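Local coordinates for DUF4393 domain-containing protein (Alcanivorax borkumensis, PDB 3H35) that is of unknown function but belongs to the abortive infection alpha family, placed in the helix-turn-helix clan, at residues R60-L65 against Q116-A121; V87-S92 against S139-A144. All coordinates share one frame; numbering follows the deposited sequence.

Contact 1: R60-L65 against Q116-A121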
loop_
_atom_site.group_PDB
_atom_site.type_symbol
_atom_site.label_atom_id
_atom_site.label_comp_id
_atom_site.label_asym_id
_atom_site.label_seq_id
_atom_site.Cartn_x
_atom_site.Cartn_y
_atom_site.Cartn_z
ATOM N N ARG A 60 -6.864 -1.871 18.759
ATOM C CA ARG A 60 -7.293 -0.865 19.718
ATOM C C ARG A 60 -7.401 0.527 19.062
ATOM O O ARG A 60 -8.334 1.296 19.353
ATOM C CB ARG A 60 -6.361 -0.866 20.952
ATOM C CG ARG A 60 -6.526 -2.095 21.856
ATOM C CD ARG A 60 -5.775 -1.966 23.141
ATOM N NE ARG A 60 -6.463 -0.991 23.962
ATOM C CZ ARG A 60 -7.407 -1.255 24.853
ATOM N NH1 ARG A 60 -7.771 -2.506 25.115
ATOM N NH2 ARG A 60 -7.979 -0.249 25.508
ATOM N N LEU A 61 -6.456 0.846 18.153
ATOM C CA LEU A 61 -6.541 2.079 17.358
ATOM C C LEU A 61 -7.785 2.104 16.469
ATOM O O LEU A 61 -8.494 3.090 16.415
ATOM C CB LEU A 61 -5.300 2.265 16.463
ATOM C CG LEU A 61 -4.011 2.683 17.149
ATOM C CD1 LEU A 61 -2.798 2.475 16.179
ATOM C CD2 LEU A 61 -4.173 4.133 17.642
ATOM N N LEU A 62 -8.046 1.010 15.757
ATOM C CA LEU A 62 -9.235 0.952 14.911
ATOM C C LEU A 62 -10.503 1.073 15.767
ATOM O O LEU A 62 -11.439 1.771 15.399
ATOM C CB LEU A 62 -9.251 -0.306 14.041
ATOM C CG LEU A 62 -10.239 -0.284 12.854
ATOM C CD1 LEU A 62 -10.018 0.942 11.919
ATOM C CD2 LEU A 62 -10.172 -1.586 12.016
ATOM N N ALA A 63 -10.537 0.382 16.909
ATOM C CA ALA A 63 -11.663 0.500 17.824
ATOM C C ALA A 63 -11.909 1.964 18.204
ATOM O O ALA A 63 -13.034 2.412 18.239
ATOM C CB ALA A 63 -11.415 -0.346 19.133
ATOM N N ALA A 64 -10.848 2.678 18.521
ATOM C CA ALA A 64 -10.971 4.062 18.976
ATOM C C ALA A 64 -11.538 4.912 17.815
ATOM O O ALA A 64 -12.259 5.879 18.034
ATOM C CB ALA A 64 -9.602 4.598 19.470
ATOM N N LEU A 65 -11.238 4.524 16.575
ATOM C CA LEU A 65 -11.774 5.239 15.426
ATOM C C LEU A 65 -13.190 4.832 15.008
ATOM O O LEU A 65 -13.844 5.545 14.226
ATOM C CB LEU A 65 -10.837 5.062 14.232
ATOM C CG LEU A 65 -9.483 5.733 14.407
ATOM C CD1 LEU A 65 -8.511 5.086 13.390
ATOM C CD2 LEU A 65 -9.587 7.282 14.283
ATOM N N GLN A 116 -3.663 -0.897 4.530
ATOM C CA GLN A 116 -4.817 -1.798 4.489
ATOM C C GLN A 116 -6.158 -1.086 4.132
ATOM O O GLN A 116 -7.189 -1.733 4.026
ATOM C CB GLN A 116 -4.942 -2.525 5.825
ATOM C CG GLN A 116 -3.947 -3.623 6.029
ATOM C CD GLN A 116 -4.302 -4.812 5.217
ATOM O OE1 GLN A 116 -5.246 -5.530 5.546
ATOM N NE2 GLN A 116 -3.570 -5.032 4.129
ATOM N N GLY A 117 -6.134 0.230 3.973
ATOM C CA GLY A 117 -7.305 0.984 3.548
ATOM C C GLY A 117 -8.331 1.148 4.663
ATOM O O GLY A 117 -9.485 1.426 4.396
ATOM N N LEU A 118 -7.890 1.002 5.917
ATOM C CA LEU A 118 -8.789 0.966 7.054
ATOM C C LEU A 118 -9.072 2.351 7.631
ATOM O O LEU A 118 -10.060 2.516 8.351
ATOM C CB LEU A 118 -8.224 0.050 8.165
ATOM C CG LEU A 118 -8.067 -1.434 7.820
ATOM C CD1 LEU A 118 -7.520 -2.299 8.994
ATOM C CD2 LEU A 118 -9.405 -1.990 7.260
ATOM N N VAL A 119 -8.197 3.319 7.337
ATOM C CA VAL A 119 -8.301 4.684 7.834
ATOM C C VAL A 119 -8.044 5.668 6.680
ATOM O O VAL A 119 -7.504 5.279 5.629
ATOM C CB VAL A 119 -7.285 4.937 8.946
ATOM C CG1 VAL A 119 -7.544 4.018 10.171
ATOM C CG2 VAL A 119 -5.817 4.803 8.445
ATOM N N ILE A 120 -8.409 6.923 6.873
ATOM C CA ILE A 120 -8.137 7.978 5.900
ATOM C C ILE A 120 -7.571 9.175 6.623
ATOM O O ILE A 120 -7.701 9.257 7.848
ATOM C CB ILE A 120 -9.375 8.425 5.106
ATOM C CG1 ILE A 120 -10.504 8.840 6.064
ATOM C CG2 ILE A 120 -9.801 7.332 4.135
ATOM C CD1 ILE A 120 -11.717 9.444 5.355
ATOM N N ALA A 121 -6.936 10.077 5.853
ATOM C CA ALA A 121 -6.460 11.361 6.338
ATOM C C ALA A 121 -7.317 12.458 5.733
ATOM O O ALA A 121 -7.615 12.417 4.557
ATOM C CB ALA A 121 -4.983 11.574 5.973
#
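Leu65 and Val119 make the closest of three apolar contacts here: CD1 of Leu65 lies 3.5 Å from CG1 of Val119, the two side chains meeting at about a right angle. One helical turn earlier, Leu62 spreads its two methyls over separate targets. Its CD2 comes within 4.1 Å of Leu118 CD1, again crosswise, while its CD1 sits 3.9 Å from Leu118 O and reaches Val119 CG1 at 4.3 Å. With CG anti to the backbone N (chi1 -164°), Leu62 brings both methyls to the facing segment, whereas Leu65 swings CG beside its own N (chi1 -67°). Spaced three residues apart, the two leucines share one face of helix 56-65, and a beta-branched valine is well suited to the start of the strand they meet.

The facing residues are positioned by the end of helix 106-115. Gly117 leaves the helix in a Schellman motif, and its positive phi (75°) is readily adopted by glycine; Leu118 follows in the turn, and the strand begins at Val119. Ile120 is bonded through the backbone to Arg163 of strand 156-164, and Leu118 to Ser165 just beyond it. Around these contacts, Ile164 touches both leucines of the helix, Leu54 and Trp172 add to the packing on Leu62, and Phe114 meets Val119. Gln116 O is bonded to Asn111 of the second subunit, so the turn also reaches an interface.

No hydrogen bond joins the two segments, and all four touching residues are buried. Between 60-65 and 116-121 the contact therefore rests on methyl packing and, probably, the exclusion of water.

Contact 2: V87-S92 against S139-A144. With EDO (1,2-ethanediol), chain D.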
loop_
_atom_site.group_PDB
_atom_site.type_symbol
_atom_site.label_atom_id
_atom_site.label_comp_id
_atom_site.label_asym_id
_atom_site.label_seq_id
_atom_site.Cartn_x
_atom_site.Cartn_y
_atom_site.Cartn_z
ATOM N N VAL A 87 3.481 10.755 0.571
ATOM C CA VAL A 87 3.422 10.550 2.027
ATOM C C VAL A 87 4.574 9.626 2.456
ATOM O O VAL A 87 4.714 8.531 1.929
ATOM C CB VAL A 87 2.074 9.915 2.461
ATOM C CG1 VAL A 87 2.195 9.345 3.853
ATOM C CG2 VAL A 87 0.911 10.923 2.332
ATOM N N LEU A 88 5.392 10.050 3.411
ATOM C CA LEU A 88 6.506 9.223 3.850
ATOM C C LEU A 88 6.334 8.592 5.211
ATOM O O LEU A 88 6.915 7.575 5.454
ATOM C CB LEU A 88 7.801 10.028 3.872
ATOM C CG LEU A 88 8.292 10.463 2.499
ATOM C CD1 LEU A 88 9.626 11.167 2.603
ATOM C CD2 LEU A 88 8.383 9.261 1.556
ATOM N N TYR A 89 5.584 9.221 6.118
ATOM C CA TYR A 89 5.615 8.873 7.506
ATOM C C TYR A 89 4.423 9.530 8.141
ATOM O O TYR A 89 4.057 10.628 7.764
ATOM C CB TYR A 89 6.893 9.419 8.171
ATOM C CG TYR A 89 7.144 8.974 9.612
ATOM C CD1 TYR A 89 7.853 7.820 9.872
ATOM C CD2 TYR A 89 6.748 9.757 10.721
ATOM C CE1 TYR A 89 8.128 7.425 11.146
ATOM C CE2 TYR A 89 7.020 9.333 12.031
ATOM C CZ TYR A 89 7.720 8.176 12.203
ATOM O OH TYR A 89 8.041 7.697 13.454
ATOM N N ARG A 90 3.811 8.848 9.087
ATOM C CA ARG A 90 2.662 9.390 9.770
ATOM C C ARG A 90 2.768 9.139 11.257
ATOM O O ARG A 90 3.292 8.117 11.663
ATOM C CB ARG A 90 1.372 8.848 9.204
ATOM C CG ARG A 90 1.010 9.535 7.923
ATOM C CD ARG A 90 -0.320 9.098 7.330
ATOM N NE ARG A 90 -0.884 10.199 6.538
ATOM C CZ ARG A 90 -1.516 10.072 5.382
ATOM N NH1 ARG A 90 -1.655 8.880 4.808
ATOM N NH2 ARG A 90 -1.982 11.157 4.782
ATOM N N TYR A 91 2.298 10.114 12.039
ATOM C CA TYR A 91 2.415 10.091 13.484
ATOM C C TYR A 91 1.130 10.609 14.103
ATOM O O TYR A 91 0.470 11.464 13.556
ATOM C CB TYR A 91 3.636 10.920 13.951
ATOM C CG TYR A 91 3.927 10.785 15.425
ATOM C CD1 TYR A 91 4.763 9.768 15.904
ATOM C CD2 TYR A 91 3.330 11.636 16.345
ATOM C CE1 TYR A 91 5.010 9.624 17.271
ATOM C CE2 TYR A 91 3.563 11.498 17.714
ATOM C CZ TYR A 91 4.401 10.490 18.168
ATOM O OH TYR A 91 4.619 10.358 19.537
ATOM N N SER A 92 0.769 10.081 15.255
ATOM C CA SER A 92 -0.421 10.561 15.935
ATOM C C SER A 92 -0.245 10.279 17.389
ATOM O O SER A 92 0.577 9.428 17.743
ATOM C CB SER A 92 -1.668 9.845 15.420
ATOM O OG SER A 92 -2.832 10.268 16.117
ATOM N N SER A 139 9.753 13.487 20.811
ATOM C CA SER A 139 11.143 13.275 20.424
ATOM C C SER A 139 11.325 12.191 19.331
ATOM O O SER A 139 12.215 12.312 18.510
ATOM C CB SER A 139 11.994 12.956 21.656
ATOM O OG SER A 139 11.546 11.731 22.234
ATOM N N ASP A 140 10.485 11.155 19.325
ATOM C CA ASP A 140 10.581 10.087 18.330
ATOM C C ASP A 140 10.165 10.589 16.962
ATOM O O ASP A 140 10.795 10.274 15.974
ATOM C CB ASP A 140 9.681 8.898 18.674
ATOM C CG ASP A 140 10.149 8.133 19.893
ATOM O OD1 ASP A 140 11.367 7.880 20.051
ATOM O OD2 ASP A 140 9.269 7.761 20.695
ATOM N N PHE A 141 9.062 11.315 16.911
ATOM C CA PHE A 141 8.653 11.945 15.688
ATOM C C PHE A 141 9.781 12.842 15.147
ATOM O O PHE A 141 10.118 12.801 13.947
ATOM C CB PHE A 141 7.407 12.781 15.942
ATOM C CG PHE A 141 7.045 13.633 14.789
ATOM C CD1 PHE A 141 6.450 13.070 13.678
ATOM C CD2 PHE A 141 7.338 14.976 14.792
ATOM C CE1 PHE A 141 6.163 13.848 12.559
ATOM C CE2 PHE A 141 7.051 15.767 13.689
ATOM C CZ PHE A 141 6.468 15.183 12.562
ATOM N N ARG A 142 10.382 13.636 16.037
ATOM C CA ARG A 142 11.389 14.587 15.621
ATOM C C ARG A 142 12.590 13.866 15.078
ATOM O O ARG A 142 13.198 14.313 14.115
ATOM C CB ARG A 142 11.806 15.511 16.783
ATOM C CG ARG A 142 10.801 16.622 17.101
ATOM C CD ARG A 142 10.437 17.422 15.855
ATOM N NE ARG A 142 9.437 18.477 16.083
ATOM C CZ ARG A 142 9.029 19.360 15.156
ATOM N NH1 ARG A 142 9.541 19.367 13.925
ATOM N NH2 ARG A 142 8.123 20.268 15.469
ATOM N N LYS A 143 12.932 12.752 15.708
ATOM C CA LYS A 143 14.006 11.895 15.225
ATOM C C LYS A 143 13.719 11.362 13.802
ATOM O O LYS A 143 14.585 11.396 12.938
ATOM C CB LYS A 143 14.162 10.725 16.178
ATOM C CG LYS A 143 15.411 9.910 15.976
ATOM C CD LYS A 143 15.359 8.628 16.829
ATOM C CE LYS A 143 16.668 7.834 16.765
ATOM N NZ LYS A 143 17.763 8.657 17.351
ATOM N N ALA A 144 12.505 10.877 13.582
ATOM C CA ALA A 144 12.108 10.332 12.264
ATOM C C ALA A 144 12.178 11.449 11.209
ATOM O O ALA A 144 12.721 11.266 10.125
ATOM C CB ALA A 144 10.683 9.745 12.308
HETATM C C1 EDO D . 1.898 6.146 6.586
HETATM O O1 EDO D . 3.272 5.773 6.384
HETATM C C2 EDO D . 1.038 5.871 5.370
HETATM O O2 EDO D . 0.037 6.873 5.308
HETATM O O HOH W 1 6.536 8.379 20.292
#
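Strand 87-91 and helix 139-144 run almost exactly antiparallel, at 172°, with their axes 9.9 Å apart at closest approach. Tyr89 and Tyr91, two residues apart on the strand, both direct their rings at the helix, each with CG anti to the backbone N.

Ala144 offers its methyl to Tyr89: CB lies over one face, displaced toward the rim, 3.7 Å from the ring centroid in a CH-pi contact. So small a side chain lets the helix come close to the ring. Tyr91 receives Phe141 CB over the centre of its face, only 10° off the ring normal. The Phe141 ring touches both tyrosines through CD1, which lies 3.6 Å from Tyr91 CB and, at the edge of the other ring, 4.1 Å from Tyr89 CE2. The Phe141 and Tyr91 planes are inclined at 52°, an oblique pair. Farther along the tyrosine, a water bridges Tyr91 OH and Asp140 OD2.

Arg90 points to the opposite side of the strand, where NH1 donates to O2 of an ethanediol, probably from the crystallisation liquor, at 2.7 Å and NH2 forms salt bridges with Glu160 and with Glu86 of the second subunit.

Opposite Leu76 the strand carries an extra residue, the pair Leu88 and Tyr89 making a classic beta bulge. The whole is helix-on-sheet packing through aromatic side chains, a helix lying antiparallel along the strand that is outermost in this chain's antiparallel sheet.

Contacts 1 and 2 lie about 18 Å apart, centre to centre, and involve the two outermost strands of one four-stranded antiparallel sheet: 119-123 in contact 1 and 87-91 in contact 2, separated by strands 71-77 and 156-164. Their segments alternate along the chain, in the order 60-65, 87-92, 116-121, 139-144, so the two connections cross and tie distant parts of the sequence into one compact body. The contacts also meet directly, Ala121 CB lying 3.3 Å from Arg90 NH2. Both reach the second subunit, and contact 2 the third as well, so the sheet that organises the chain also takes part in its assembly.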